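Local structure of beta-N-acetylhexosaminidase (Beutenbergia cavernae, 5BU9) at residues A3-M16 with D66-T78. The protein probably hydrolyses terminal non-reducing N-acetyl-D-hexosamine residues of N-acetyl-beta-D-hexosaminides, as a member of glycosyl hydrolase family 3. Numbering follows the deposited sequence.
Sequences ADLSLEQRVGQLFM and DEATGGVPLLVAT
Gln9 reaches from helix 7-12 to the backbone of helix 66-69, its chain extended beyond CG, and its NE2 donates to Glu67 O (3.2 Å). The hydrogen lies on a fairly straight path (154°), yet the donor sits above the carbonyl plane of Glu67. The amide's other end turns home: OE1 accepts from Ser6 N (2.9 Å), and Ser6 OG accepts from Gln9 N, completing a capping box. A leucine here would probably leave Ser6 N and Glu67 O each without this amide partner. Beside it, Leu5 CD1 packs near Gly70 CA, where a beta carbon would clash, and meets Val72 CG2 at 4.1 Å. Buried Gln13, bent at chi2 (-68°), lays OE1 against Val72 CG1 (3.5 Å); OE1 also accepts from Lys337, while NE2 donates to a water that bonds Val72 O. Farther in, the long, unbranched side chain of selenomethionine Met16 sets SE on Ala77 CB (3.7 Å), a methyl small enough to admit it. The outer margin is looser: CB of exposed, poorly ordered Ala3 comes no nearer than 4.5 Å to Gly70 O. Helix 320-336 backs Gln13 and Val72, and in the TIM-barrel-type domain strand 39-43 pairs in parallel between strands 15-20 and 75-82.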
# COMPACT_ATOMS: atom_id res chain seq x y z
N ALA A 3 24.77 5.66 -0.43
CA ALA A 3 23.98 6.58 0.39
C ALA A 3 23.85 6.07 1.83
O ALA A 3 23.22 5.03 2.08
CB ALA A 3 22.59 6.83 -0.21
N ASP A 4 24.45 6.81 2.76
CA ASP A 4 24.38 6.49 4.19
C ASP A 4 23.49 7.56 4.87
O ASP A 4 23.88 8.71 5.10
CB ASP A 4 25.78 6.41 4.81
CG ASP A 4 26.63 7.64 4.50
OD1 ASP A 4 26.26 8.43 3.60
OD2 ASP A 4 27.68 7.82 5.15
N LEU A 5 22.27 7.16 5.18
CA LEU A 5 21.30 8.05 5.76
C LEU A 5 21.52 8.14 7.27
O LEU A 5 22.01 7.19 7.88
CB LEU A 5 19.90 7.55 5.43
CG LEU A 5 19.36 7.97 4.07
CD1 LEU A 5 20.35 7.74 2.96
CD2 LEU A 5 18.07 7.21 3.79
N SER A 6 21.18 9.28 7.87
CA SER A 6 21.14 9.40 9.32
C SER A 6 20.00 8.54 9.86
O SER A 6 19.12 8.14 9.10
CB SER A 6 20.91 10.84 9.72
OG SER A 6 19.64 11.24 9.20
N LEU A 7 20.00 8.27 11.16
CA LEU A 7 18.85 7.60 11.79
C LEU A 7 17.52 8.23 11.37
O LEU A 7 16.62 7.51 10.96
CB LEU A 7 18.95 7.64 13.31
CG LEU A 7 17.73 6.99 13.96
CD1 LEU A 7 17.59 5.54 13.51
CD2 LEU A 7 17.90 7.06 15.46
N GLU A 8 17.43 9.57 11.45
CA GLU A 8 16.19 10.30 11.16
C GLU A 8 15.75 10.03 9.72
O GLU A 8 14.58 9.76 9.45
CB GLU A 8 16.38 11.82 11.37
CG GLU A 8 16.42 12.28 12.83
CD GLU A 8 17.74 11.97 13.52
OE1 GLU A 8 17.79 12.13 14.76
OE2 GLU A 8 18.74 11.57 12.85
N GLN A 9 16.71 10.07 8.80
CA GLN A 9 16.42 9.85 7.40
C GLN A 9 16.01 8.40 7.13
O GLN A 9 15.15 8.16 6.28
CB GLN A 9 17.62 10.25 6.56
CG GLN A 9 17.84 11.76 6.50
CD GLN A 9 19.20 12.09 5.95
OE1 GLN A 9 20.10 11.26 6.01
NE2 GLN A 9 19.36 13.29 5.40
N ARG A 10 16.59 7.43 7.84
CA ARG A 10 16.20 6.03 7.64
C ARG A 10 14.76 5.79 8.12
O ARG A 10 13.95 5.20 7.40
CB ARG A 10 17.17 5.07 8.34
CG ARG A 10 18.58 5.12 7.76
CD ARG A 10 19.45 3.92 8.17
NE ARG A 10 19.60 3.75 9.62
CZ ARG A 10 20.51 4.37 10.38
NH1 ARG A 10 21.36 5.24 9.88
NH2 ARG A 10 20.57 4.12 11.69
N VAL A 11 14.44 6.28 9.31
CA VAL A 11 13.08 6.25 9.79
C VAL A 11 12.15 6.91 8.75
O VAL A 11 11.11 6.36 8.39
CB VAL A 11 12.96 6.94 11.14
CG1 VAL A 11 11.50 7.08 11.50
CG2 VAL A 11 13.65 6.12 12.18
N GLY A 12 12.56 8.07 8.24
CA GLY A 12 11.78 8.80 7.26
C GLY A 12 11.44 7.93 6.07
O GLY A 12 10.35 8.02 5.53
N GLN A 13 12.34 7.04 5.69
CA GLN A 13 12.04 6.14 4.57
C GLN A 13 10.90 5.14 4.83
O GLN A 13 10.39 4.54 3.87
CB GLN A 13 13.29 5.36 4.17
CG GLN A 13 14.35 6.23 3.65
CD GLN A 13 13.99 6.84 2.32
OE1 GLN A 13 13.59 6.14 1.39
NE2 GLN A 13 14.11 8.16 2.22
N LEU A 14 10.57 4.91 6.11
CA LEU A 14 9.54 3.95 6.54
C LEU A 14 8.13 4.56 6.57
O LEU A 14 7.18 3.94 7.07
CB LEU A 14 9.89 3.39 7.93
CG LEU A 14 11.32 2.84 8.11
CD1 LEU A 14 11.43 2.17 9.47
CD2 LEU A 14 11.70 1.86 6.98
N PHE A 15 7.98 5.78 6.04
CA PHE A 15 6.68 6.43 6.00
C PHE A 15 6.25 6.86 4.60
O PHE A 15 7.07 7.23 3.76
CB PHE A 15 6.65 7.64 6.93
CG PHE A 15 6.57 7.29 8.39
CD1 PHE A 15 7.72 6.94 9.10
CD2 PHE A 15 5.36 7.31 9.05
CE1 PHE A 15 7.66 6.61 10.44
CE2 PHE A 15 5.28 6.99 10.40
CZ PHE A 15 6.43 6.65 11.10
N MSE A 16 4.94 6.80 4.36
CA MSE A 16 4.36 7.30 3.13
C MSE A 16 3.26 8.31 3.51
O MSE A 16 2.24 7.94 4.08
CB MSE A 16 3.81 6.15 2.27
CG MSE A 16 3.34 6.62 0.87
SE MSE A 16 2.71 5.15 -0.26
CE MSE A 16 4.41 4.65 -1.06
N ASP A 66 19.61 16.46 -0.11
CA ASP A 66 20.47 15.62 0.69
C ASP A 66 20.08 15.70 2.19
O ASP A 66 20.05 14.69 2.90
CB ASP A 66 21.95 16.00 0.50
CG ASP A 66 22.89 14.95 1.09
OD1 ASP A 66 23.04 13.87 0.46
OD2 ASP A 66 23.43 15.17 2.20
N GLU A 67 19.79 16.90 2.65
CA GLU A 67 19.33 17.11 4.01
C GLU A 67 17.95 16.49 4.28
O GLU A 67 17.69 16.01 5.37
CB GLU A 67 19.29 18.61 4.30
CG GLU A 67 18.91 18.93 5.73
CD GLU A 67 19.34 20.32 6.10
OE1 GLU A 67 20.08 20.92 5.30
OE2 GLU A 67 18.93 20.81 7.18
N ALA A 68 17.08 16.46 3.28
CA ALA A 68 15.75 15.89 3.48
C ALA A 68 15.77 14.36 3.52
O ALA A 68 15.34 13.76 4.50
CB ALA A 68 14.81 16.37 2.40
N THR A 69 16.26 13.73 2.47
CA THR A 69 16.16 12.28 2.33
C THR A 69 17.49 11.65 1.90
O THR A 69 17.51 10.54 1.34
CB THR A 69 15.09 11.88 1.29
OG1 THR A 69 15.48 12.40 0.01
CG2 THR A 69 13.76 12.49 1.63
N GLY A 70 18.60 12.36 2.13
CA GLY A 70 19.90 11.88 1.67
C GLY A 70 19.96 11.71 0.16
O GLY A 70 20.75 10.91 -0.36
N GLY A 71 19.12 12.48 -0.54
CA GLY A 71 19.03 12.41 -1.98
C GLY A 71 18.23 11.23 -2.51
O GLY A 71 18.06 11.08 -3.71
N VAL A 72 17.72 10.39 -1.62
CA VAL A 72 16.90 9.25 -2.03
C VAL A 72 15.58 9.72 -2.64
O VAL A 72 14.86 10.53 -2.04
CB VAL A 72 16.67 8.32 -0.87
CG1 VAL A 72 15.67 7.23 -1.26
CG2 VAL A 72 18.00 7.69 -0.46
N PRO A 73 15.25 9.21 -3.83
CA PRO A 73 14.02 9.68 -4.49
C PRO A 73 12.76 9.14 -3.82
O PRO A 73 12.81 8.16 -3.09
CB PRO A 73 14.17 9.16 -5.94
CG PRO A 73 15.25 8.09 -5.89
CD PRO A 73 16.15 8.46 -4.74
N LEU A 74 11.65 9.83 -4.03
CA LEU A 74 10.35 9.42 -3.50
C LEU A 74 9.80 8.22 -4.25
O LEU A 74 9.92 8.13 -5.47
CB LEU A 74 9.35 10.58 -3.60
CG LEU A 74 9.72 11.93 -2.97
CD1 LEU A 74 8.63 13.00 -3.22
CD2 LEU A 74 9.99 11.71 -1.47
N LEU A 75 9.21 7.29 -3.51
CA LEU A 75 8.14 6.47 -4.05
C LEU A 75 6.91 7.41 -4.13
O LEU A 75 6.55 8.09 -3.14
CB LEU A 75 7.88 5.23 -3.18
CG LEU A 75 8.92 4.13 -3.36
CD1 LEU A 75 8.81 3.09 -2.26
CD2 LEU A 75 8.79 3.45 -4.73
N VAL A 76 6.32 7.50 -5.31
CA VAL A 76 5.15 8.33 -5.52
C VAL A 76 4.00 7.40 -5.90
O VAL A 76 3.98 6.83 -7.00
CB VAL A 76 5.37 9.39 -6.62
CG1 VAL A 76 4.21 10.32 -6.66
CG2 VAL A 76 6.67 10.15 -6.40
N ALA A 77 3.08 7.23 -4.98
CA ALA A 77 2.03 6.24 -5.12
C ALA A 77 0.70 6.90 -5.27
O ALA A 77 0.52 8.04 -4.83
CB ALA A 77 2.00 5.32 -3.88
N THR A 78 -0.25 6.19 -5.86
CA THR A 78 -1.66 6.58 -5.73
C THR A 78 -2.50 5.30 -5.78
O THR A 78 -1.98 4.20 -5.95
CB THR A 78 -2.11 7.61 -6.81
OG1 THR A 78 -3.43 8.05 -6.51
CG2 THR A 78 -2.13 6.99 -8.18
O HOH W 1 13.06 9.34 -0.30